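Local coordinates for protein putative deoxyribonuclease yjjV (PDB 1ZZM) that is a TatD-type member of the metal-dependent hydrolases that binds divalent metal cations and probably cleaves ester bonds, as expected of a deoxyribonuclease, though its substrate is not established, at residues A23-A28 and G34-P39; D127-L132 and T254-P259; M211-F216 and A226-A231. All coordinates share one frame; numbering follows the deposited sequence.

Contact 1: A23-A28 and G34-P39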
loop_
_atom_site.group_PDB
_atom_site.type_symbol
_atom_site.label_atom_id
_atom_site.label_comp_id
_atom_site.label_asym_id
_atom_site.label_seq_id
_atom_site.Cartn_x
_atom_site.Cartn_y
_atom_site.Cartn_z
ATOM N N ALA A 23 -9.182 4.307 -19.940
ATOM C CA ALA A 23 -8.853 2.985 -20.429
ATOM C C ALA A 23 -8.282 2.136 -19.309
ATOM O O ALA A 23 -8.601 0.958 -19.209
ATOM C CB ALA A 23 -7.841 3.077 -21.580
ATOM N N SER A 24 -7.416 2.733 -18.484
ATOM C CA SER A 24 -6.787 1.993 -17.387
ATOM C C SER A 24 -7.813 1.511 -16.363
ATOM O O SER A 24 -7.748 0.370 -15.904
ATOM C CB SER A 24 -5.723 2.864 -16.714
ATOM O OG SER A 24 -4.703 3.171 -17.651
ATOM N N LEU A 25 -8.756 2.369 -15.997
ATOM C CA LEU A 25 -9.779 1.942 -15.047
ATOM C C LEU A 25 -10.654 0.854 -15.658
ATOM O O LEU A 25 -11.084 -0.049 -14.937
ATOM C CB LEU A 25 -10.644 3.125 -14.594
ATOM C CG LEU A 25 -9.919 4.074 -13.626
ATOM C CD1 LEU A 25 -10.677 5.383 -13.507
ATOM C CD2 LEU A 25 -9.824 3.428 -12.253
ATOM N N GLN A 26 -10.930 0.911 -16.966
ATOM C CA GLN A 26 -11.759 -0.148 -17.571
ATOM C C GLN A 26 -10.993 -1.473 -17.603
ATOM O O GLN A 26 -11.566 -2.532 -17.350
ATOM C CB GLN A 26 -12.206 0.206 -19.005
ATOM C CG GLN A 26 -12.920 1.557 -19.147
ATOM C CD GLN A 26 -13.023 2.034 -20.605
ATOM O OE1 GLN A 26 -12.159 1.725 -21.437
ATOM N NE2 GLN A 26 -14.067 2.809 -20.909
ATOM N N ARG A 27 -9.699 -1.425 -17.910
ATOM C CA ARG A 27 -8.913 -2.650 -17.932
ATOM C C ARG A 27 -8.892 -3.268 -16.527
ATOM O O ARG A 27 -8.943 -4.485 -16.383
ATOM C CB ARG A 27 -7.487 -2.377 -18.422
ATOM C CG ARG A 27 -7.414 -1.949 -19.893
ATOM C CD ARG A 27 -6.028 -1.441 -20.285
ATOM N NE ARG A 27 -4.974 -2.469 -20.266
ATOM C CZ ARG A 27 -3.748 -2.291 -20.771
ATOM N NH1 ARG A 27 -3.420 -1.126 -21.321
ATOM N NH2 ARG A 27 -2.855 -3.292 -20.777
ATOM N N ALA A 28 -8.826 -2.423 -15.505
ATOM C CA ALA A 28 -8.822 -2.882 -14.123
ATOM C C ALA A 28 -10.178 -3.480 -13.802
ATOM O O ALA A 28 -10.281 -4.592 -13.274
ATOM C CB ALA A 28 -8.526 -1.713 -13.151
ATOM N N GLY A 34 -12.221 -3.470 -8.869
ATOM C CA GLY A 34 -13.221 -2.412 -8.812
ATOM C C GLY A 34 -12.889 -1.106 -8.131
ATOM O O GLY A 34 -13.535 -0.085 -8.418
ATOM N N LYS A 35 -11.925 -1.139 -7.207
ATOM C CA LYS A 35 -11.481 0.072 -6.513
ATOM C C LYS A 35 -9.966 0.007 -6.417
ATOM O O LYS A 35 -9.367 -1.080 -6.370
ATOM C CB LYS A 35 -12.082 0.171 -5.103
ATOM C CG LYS A 35 -13.602 0.412 -5.132
ATOM C CD LYS A 35 -14.206 0.512 -3.773
ATOM C CE LYS A 35 -15.611 1.085 -3.892
ATOM N NZ LYS A 35 -16.436 0.319 -4.860
ATOM N N ILE A 36 -9.344 1.174 -6.375
ATOM C CA ILE A 36 -7.894 1.252 -6.290
ATOM C C ILE A 36 -7.531 2.368 -5.306
ATOM O O ILE A 36 -8.096 3.458 -5.388
ATOM C CB ILE A 36 -7.321 1.606 -7.684
ATOM C CG1 ILE A 36 -7.712 0.504 -8.676
ATOM C CG2 ILE A 36 -5.787 1.789 -7.601
ATOM C CD1 ILE A 36 -7.280 0.768 -10.116
ATOM N N ILE A 37 -6.620 2.091 -4.379
ATOM C CA ILE A 37 -6.172 3.112 -3.428
ATOM C C ILE A 37 -4.840 3.651 -3.961
ATOM O O ILE A 37 -3.911 2.852 -4.245
ATOM C CB ILE A 37 -5.943 2.510 -2.028
ATOM C CG1 ILE A 37 -7.274 2.002 -1.449
ATOM C CG2 ILE A 37 -5.372 3.552 -1.091
ATOM C CD1 ILE A 37 -7.881 0.870 -2.214
ATOM N N VAL A 38 -4.772 4.976 -4.096
ATOM C CA VAL A 38 -3.617 5.697 -4.654
ATOM C C VAL A 38 -2.864 6.460 -3.570
ATOM O O VAL A 38 -3.325 7.489 -3.089
ATOM C CB VAL A 38 -4.090 6.742 -5.720
ATOM C CG1 VAL A 38 -2.891 7.395 -6.398
ATOM C CG2 VAL A 38 -5.010 6.069 -6.745
ATOM N N PRO A 39 -1.702 5.945 -3.149
ATOM C CA PRO A 39 -0.947 6.648 -2.110
ATOM C C PRO A 39 -0.003 7.674 -2.723
ATOM O O PRO A 39 0.674 7.381 -3.726
ATOM C CB PRO A 39 -0.219 5.523 -1.394
ATOM C CG PRO A 39 0.000 4.494 -2.450
ATOM C CD PRO A 39 -1.117 4.629 -3.456
#

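Contact 2: D127-L132 and T254-P259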
loop_
_atom_site.group_PDB
_atom_site.type_symbol
_atom_site.label_atom_id
_atom_site.label_comp_id
_atom_site.label_asym_id
_atom_site.label_seq_id
_atom_site.Cartn_x
_atom_site.Cartn_y
_atom_site.Cartn_z
ATOM N N ASP A 127 -6.839 10.431 13.142
ATOM C CA ASP A 127 -7.465 9.106 13.280
ATOM C C ASP A 127 -7.505 8.362 11.949
ATOM O O ASP A 127 -8.570 7.976 11.475
ATOM C CB ASP A 127 -8.888 9.324 13.851
ATOM C CG ASP A 127 -9.545 8.031 14.390
ATOM O OD1 ASP A 127 -8.842 7.096 14.818
ATOM O OD2 ASP A 127 -10.794 7.970 14.388
ATOM N N LEU A 128 -6.337 8.156 11.343
ATOM C CA LEU A 128 -6.261 7.463 10.051
ATOM C C LEU A 128 -5.250 6.350 10.083
ATOM O O LEU A 128 -4.295 6.415 10.855
ATOM C CB LEU A 128 -5.802 8.426 8.950
ATOM C CG LEU A 128 -6.797 9.528 8.592
ATOM C CD1 LEU A 128 -6.127 10.664 7.784
ATOM C CD2 LEU A 128 -7.894 8.861 7.801
ATOM N N PRO A 129 -5.463 5.292 9.276
ATOM C CA PRO A 129 -4.502 4.195 9.231
ATOM C C PRO A 129 -3.366 4.688 8.320
ATOM O O PRO A 129 -3.521 5.707 7.651
ATOM C CB PRO A 129 -5.286 3.057 8.578
ATOM C CG PRO A 129 -6.194 3.760 7.617
ATOM C CD PRO A 129 -6.640 5.010 8.433
ATOM N N VAL A 130 -2.239 3.969 8.292
ATOM C CA VAL A 130 -1.109 4.345 7.451
ATOM C C VAL A 130 -0.796 3.257 6.436
ATOM O O VAL A 130 -1.049 2.060 6.667
ATOM C CB VAL A 130 0.161 4.603 8.308
ATOM C CG1 VAL A 130 -0.071 5.852 9.225
ATOM C CG2 VAL A 130 0.454 3.371 9.202
ATOM N N ILE A 131 -0.280 3.677 5.291
ATOM C CA ILE A 131 0.144 2.766 4.222
ATOM C C ILE A 131 1.653 2.894 4.286
ATOM O O ILE A 131 2.233 3.964 4.030
ATOM C CB ILE A 131 -0.398 3.213 2.840
ATOM C CG1 ILE A 131 -1.892 2.850 2.749
ATOM C CG2 ILE A 131 0.393 2.525 1.704
ATOM C CD1 ILE A 131 -2.567 3.272 1.384
ATOM N N LEU A 132 2.282 1.787 4.636
ATOM C CA LEU A 132 3.705 1.760 4.863
ATOM C C LEU A 132 4.551 1.028 3.843
ATOM O O LEU A 132 4.192 -0.053 3.361
ATOM C CB LEU A 132 3.966 1.141 6.245
ATOM C CG LEU A 132 3.345 1.830 7.452
ATOM C CD1 LEU A 132 3.243 0.806 8.618
ATOM C CD2 LEU A 132 4.194 3.057 7.841
ATOM N N THR A 254 -12.291 -3.226 6.630
ATOM C CA THR A 254 -12.031 -3.047 8.055
ATOM C C THR A 254 -10.898 -2.061 8.331
ATOM O O THR A 254 -10.960 -1.267 9.270
ATOM C CB THR A 254 -11.724 -4.395 8.725
ATOM O OG1 THR A 254 -12.849 -5.269 8.551
ATOM C CG2 THR A 254 -11.478 -4.197 10.204
ATOM N N LEU A 255 -9.882 -2.081 7.478
ATOM C CA LEU A 255 -8.760 -1.191 7.666
ATOM C C LEU A 255 -8.998 0.234 7.171
ATOM O O LEU A 255 -8.710 1.179 7.893
ATOM C CB LEU A 255 -7.523 -1.767 6.957
ATOM C CG LEU A 255 -6.245 -0.929 7.196
ATOM C CD1 LEU A 255 -5.924 -0.972 8.688
ATOM C CD2 LEU A 255 -5.049 -1.488 6.378
ATOM N N PHE A 256 -9.538 0.372 5.956
ATOM C CA PHE A 256 -9.749 1.672 5.286
ATOM C C PHE A 256 -11.170 2.208 5.172
ATOM O O PHE A 256 -11.374 3.416 4.941
ATOM C CB PHE A 256 -9.248 1.610 3.843
ATOM C CG PHE A 256 -7.820 1.240 3.706
ATOM C CD1 PHE A 256 -6.820 2.135 4.084
ATOM C CD2 PHE A 256 -7.458 0.006 3.142
ATOM C CE1 PHE A 256 -5.496 1.816 3.899
ATOM C CE2 PHE A 256 -6.136 -0.315 2.955
ATOM C CZ PHE A 256 -5.145 0.589 3.334
ATOM N N ASN A 257 -12.140 1.308 5.277
ATOM C CA ASN A 257 -13.558 1.645 5.111
ATOM C C ASN A 257 -13.837 1.881 3.610
ATOM O O ASN A 257 -14.562 2.805 3.225
ATOM C CB ASN A 257 -13.947 2.875 5.943
ATOM C CG ASN A 257 -15.430 2.864 6.340
ATOM O OD1 ASN A 257 -15.990 1.817 6.668
ATOM N ND2 ASN A 257 -16.055 4.028 6.337
ATOM N N VAL A 258 -13.231 1.040 2.767
ATOM C CA VAL A 258 -13.405 1.096 1.308
ATOM C C VAL A 258 -14.180 -0.170 0.906
ATOM O O VAL A 258 -13.628 -1.273 0.957
ATOM C CB VAL A 258 -12.030 1.111 0.578
ATOM C CG1 VAL A 258 -12.219 0.919 -0.921
ATOM C CG2 VAL A 258 -11.317 2.428 0.853
ATOM N N PRO A 259 -15.462 -0.023 0.489
ATOM C CA PRO A 259 -16.392 -1.091 0.071
ATOM C C PRO A 259 -16.049 -1.849 -1.215
ATOM O O PRO A 259 -16.051 -3.108 -1.208
ATOM C CB PRO A 259 -17.711 -0.348 -0.062
ATOM C CG PRO A 259 -17.270 0.941 -0.671
ATOM C CD PRO A 259 -16.035 1.301 0.172
ATOM O OXT PRO A 259 -15.814 -1.176 -2.236
#

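Contact 3: M211-F216 and A226-A231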
loop_
_atom_site.group_PDB
_atom_site.type_symbol
_atom_site.label_atom_id
_atom_site.label_comp_id
_atom_site.label_asym_id
_atom_site.label_seq_id
_atom_site.Cartn_x
_atom_site.Cartn_y
_atom_site.Cartn_z
ATOM N N MET A 211 7.117 -3.295 -9.259
ATOM C CA MET A 211 6.914 -4.695 -8.864
ATOM C C MET A 211 6.193 -5.571 -9.921
ATOM O O MET A 211 5.185 -6.219 -9.638
ATOM C CB MET A 211 6.178 -4.732 -7.495
ATOM C CG MET A 211 6.946 -3.968 -6.343
ATOM S SD MET A 211 6.251 -3.966 -4.591
ATOM C CE MET A 211 6.927 -5.510 -3.943
ATOM N N PRO A 212 6.718 -5.611 -11.169
ATOM C CA PRO A 212 6.102 -6.420 -12.236
ATOM C C PRO A 212 6.016 -7.887 -11.826
ATOM O O PRO A 212 6.901 -8.379 -11.119
ATOM C CB PRO A 212 7.044 -6.197 -13.435
ATOM C CG PRO A 212 8.360 -5.886 -12.792
ATOM C CD PRO A 212 7.935 -4.950 -11.659
ATOM N N LEU A 213 4.963 -8.588 -12.227
ATOM C CA LEU A 213 4.863 -9.998 -11.840
ATOM C C LEU A 213 5.777 -10.889 -12.700
ATOM O O LEU A 213 6.213 -10.499 -13.803
ATOM C CB LEU A 213 3.425 -10.499 -11.946
ATOM C CG LEU A 213 2.440 -10.172 -10.817
ATOM C CD1 LEU A 213 2.265 -8.635 -10.624
ATOM C CD2 LEU A 213 1.132 -10.827 -11.138
ATOM N N ASN A 214 6.051 -12.085 -12.181
ATOM C CA ASN A 214 6.898 -13.074 -12.856
ATOM C C ASN A 214 6.345 -13.377 -14.246
ATOM O O ASN A 214 5.206 -13.817 -14.384
ATOM C CB ASN A 214 6.960 -14.373 -12.038
ATOM C CG ASN A 214 8.095 -15.286 -12.480
ATOM O OD1 ASN A 214 8.736 -15.028 -13.490
ATOM N ND2 ASN A 214 8.355 -16.342 -11.717
ATOM N N GLY A 215 7.156 -13.131 -15.270
ATOM C CA GLY A 215 6.715 -13.395 -16.632
ATOM C C GLY A 215 6.208 -12.150 -17.334
ATOM O O GLY A 215 5.796 -12.210 -18.504
ATOM N N PHE A 216 6.239 -11.024 -16.619
ATOM C CA PHE A 216 5.773 -9.754 -17.148
ATOM C C PHE A 216 6.785 -8.668 -16.949
ATOM O O PHE A 216 6.462 -7.492 -17.012
ATOM C CB PHE A 216 4.455 -9.352 -16.479
ATOM C CG PHE A 216 3.323 -10.266 -16.803
ATOM C CD1 PHE A 216 3.131 -11.441 -16.087
ATOM C CD2 PHE A 216 2.479 -9.987 -17.876
ATOM C CE1 PHE A 216 2.120 -12.326 -16.432
ATOM C CE2 PHE A 216 1.475 -10.862 -18.227
ATOM C CZ PHE A 216 1.291 -12.041 -17.503
ATOM N N ALA A 226 -3.659 -7.391 -10.207
ATOM C CA ALA A 226 -4.041 -7.829 -8.873
ATOM C C ALA A 226 -4.800 -9.158 -8.990
ATOM O O ALA A 226 -4.717 -10.004 -8.102
ATOM C CB ALA A 226 -4.922 -6.781 -8.181
ATOM N N ALA A 227 -5.565 -9.319 -10.073
ATOM C CA ALA A 227 -6.344 -10.552 -10.292
ATOM C C ALA A 227 -5.414 -11.747 -10.429
ATOM O O ALA A 227 -5.746 -12.864 -9.997
ATOM C CB ALA A 227 -7.216 -10.429 -11.563
ATOM N N ARG A 228 -4.250 -11.503 -11.030
ATOM C CA ARG A 228 -3.236 -12.541 -11.217
ATOM C C ARG A 228 -2.544 -12.820 -9.857
ATOM O O ARG A 228 -2.282 -13.985 -9.496
ATOM C CB ARG A 228 -2.249 -12.062 -12.276
ATOM C CG ARG A 228 -1.444 -13.140 -12.980
ATOM C CD ARG A 228 -0.515 -12.515 -14.036
ATOM N NE ARG A 228 -1.238 -11.983 -15.193
ATOM C CZ ARG A 228 -1.763 -12.735 -16.160
ATOM N NH1 ARG A 228 -1.655 -14.060 -16.119
ATOM N NH2 ARG A 228 -2.388 -12.161 -17.176
ATOM N N VAL A 229 -2.265 -11.768 -9.081
ATOM C CA VAL A 229 -1.660 -11.966 -7.757
ATOM C C VAL A 229 -2.614 -12.863 -6.965
ATOM O O VAL A 229 -2.190 -13.817 -6.331
ATOM C CB VAL A 229 -1.498 -10.624 -6.991
ATOM C CG1 VAL A 229 -1.024 -10.867 -5.515
ATOM C CG2 VAL A 229 -0.493 -9.772 -7.696
ATOM N N PHE A 230 -3.910 -12.572 -7.059
ATOM C CA PHE A 230 -4.923 -13.348 -6.360
ATOM C C PHE A 230 -4.904 -14.827 -6.765
ATOM O O PHE A 230 -5.026 -15.719 -5.914
ATOM C CB PHE A 230 -6.321 -12.756 -6.622
ATOM C CG PHE A 230 -7.448 -13.598 -6.072
ATOM C CD1 PHE A 230 -7.731 -13.598 -4.704
ATOM C CD2 PHE A 230 -8.208 -14.391 -6.911
ATOM C CE1 PHE A 230 -8.764 -14.380 -4.185
ATOM C CE2 PHE A 230 -9.236 -15.174 -6.413
ATOM C CZ PHE A 230 -9.519 -15.168 -5.029
ATOM N N ALA A 231 -4.768 -15.093 -8.061
ATOM C CA ALA A 231 -4.744 -16.479 -8.538
ATOM C C ALA A 231 -3.565 -17.191 -7.894
ATOM O O ALA A 231 -3.673 -18.334 -7.482
ATOM C CB ALA A 231 -4.626 -16.527 -10.074
#

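Contact 1: A23-A28 and G34-P39
Ile36 meets Ala28 and Leu25 through a single atom, its terminal methyl CD1, and this apolar touch is all that joins helical residues 23-28 to strand residues 34-39 directly. CD1 lies 4.1 Å from Ala28 CB and 4.3 Å from Leu25 CD2, van der Waals separations without strain. The torsions of Ile36 explain how one methyl can serve both partners. CG1 stands anti to the carbonyl carbon (chi1 -61°) and CD1 continues the chain outward in an extended course (chi2 176°), which carries the long branch across to the helix. Ala28 directs its CB at the strand, whereas Leu25, one helical turn earlier, gets there by its far branch: CB leaves the helix at a slant and CD2 brings the side chain in to the isoleucine. The buried area is modest, 104 Å² over both sides, and the closest CA atoms, those of Ala28 and Gly34, are 6.9 Å apart.

Polar bonding runs within and around the two elements, with no hydrogen bond crossing between them. Inside the helix, Ala28 N donates to Ser24 O at 3.0 Å. On the strand, backbone bonds tie Lys35 and Ile37 to Asp7 on one flank and Ile36 to Tyr60 on the other.

The apolar layer extends past the two segments: Leu25 and Ile36 both also touch Leu59 of the next strand. Lys35, its CB directed away from the helix, forms a salt bridge from NZ to the C-terminal OXT of Pro259. Helix 21-30 thus covers the sheet in the beta-alpha-beta unit made of strand 5-7, this helix and strand 33-39, the repeating crossover of a TIM-barrel-type fold.

Contact 2: D127-L132 and T254-P259
The N-terminal ends of the barrel strands, below the metal site, pack against the C-terminal end of helix 241-256, where Phe256 and Leu255 meet Pro129, just ahead of strand 130-135, and Ile131 within it. Pro129 touches both helical residues: its CB is 4.1 Å from Leu255 CD1, and its CG lies 3.6 Å from Leu255 O and 3.9 Å from Phe256 CD1, the last an approach oblique to the ring. Ile131 instead comes to the ring edge, near its plane, with CG1 3.9 Å from Phe256 CE1; the two side chains cross at about a right angle. Within the TIM-barrel-like fold of the TatD family, this helix end lies against parallel strands, and Val155 of the neighbouring strand also touches Leu255, Phe256 and Ile131. Leu255 CD2 lies over one face of the phenyl ring, toward the rim, 3.6 Å above its plane. With CG anti to the carbonyl carbon (chi1 -58°), the ring of Phe256 is carried to Pro129 and to Ile131. Cutting Phe256 back to an alanine is likely to open a gap beside Pro129 CG and Ile131 CG1 and to take away the ring that Leu255 CD2 lies on. Ile131 also touches His9, a ligand of the first metal.

Contact 3: M211-F216 and A226-A231
Leu213 and Phe216, first and last residues of a type II beta turn, both touch the side chain of Arg228 on helix 226-236 of the TIM-barrel-like fold. Phe216 N donates to Leu213 O at 2.9 Å, closing the turn, and that same oxygen lies in the plane of the Phe216 ring, at its edge. Gly215 has a positive phi, where a side chain would collide with the carbonyl oxygen of Asn214.

Leu213 directs its CB at the helix, and its branch methyl CD2 does most of the touching: it lies 3.7 Å from Arg228 CD, crossing the arginine chain obliquely, and 3.9 Å from Val229 CG2. Leu213 and Val229 cross at about a right angle, and Val229 in turn rests on Leu204 of strand 202-204.

Arg228 leaves the helix extended, CG anti to the backbone N (chi1 -158°), until the chain bends at chi3 (-70°) and brings the guanidinium to the phenylalanine. NE is hydrogen-bonded to OE1 of Gln225, just ahead of the helix segment, which is likely to limit the group's rotation. Phe216 also touches Gln225. Ring and guanidinium meet from opposite directions with their planes 34° apart, hence neither stacked in parallel nor perpendicular. Phe216 CE1 is 3.6 Å from Arg228 CD, while Phe216 CZ sits over the centre of the guanidinium, 3.3 Å above its plane and 3.4 Å from Arg228 CZ.

How the contacts relate
Contacts 1 and 2 touch each other, their centres 18 Å apart: Ile131 CD1 packs 3.8 Å from Ile37 CG2, so strand 33-39 has the helix of contact 1 on one side and the strand of contact 2 on the other. Contact 3 stands apart, its nearest atoms about 7 Å from contact 1 and about 9 Å from contact 2. It lies within the chain loop that contact 2 closes, and helix 226-236 leads on to helix 241-256. Distance to bound metal grades the three. A bound zinc ion lies about 6 Å from the side chain of Ile131, and for Ile36 and Leu213 the distances are about 11 Å and about 13 Å.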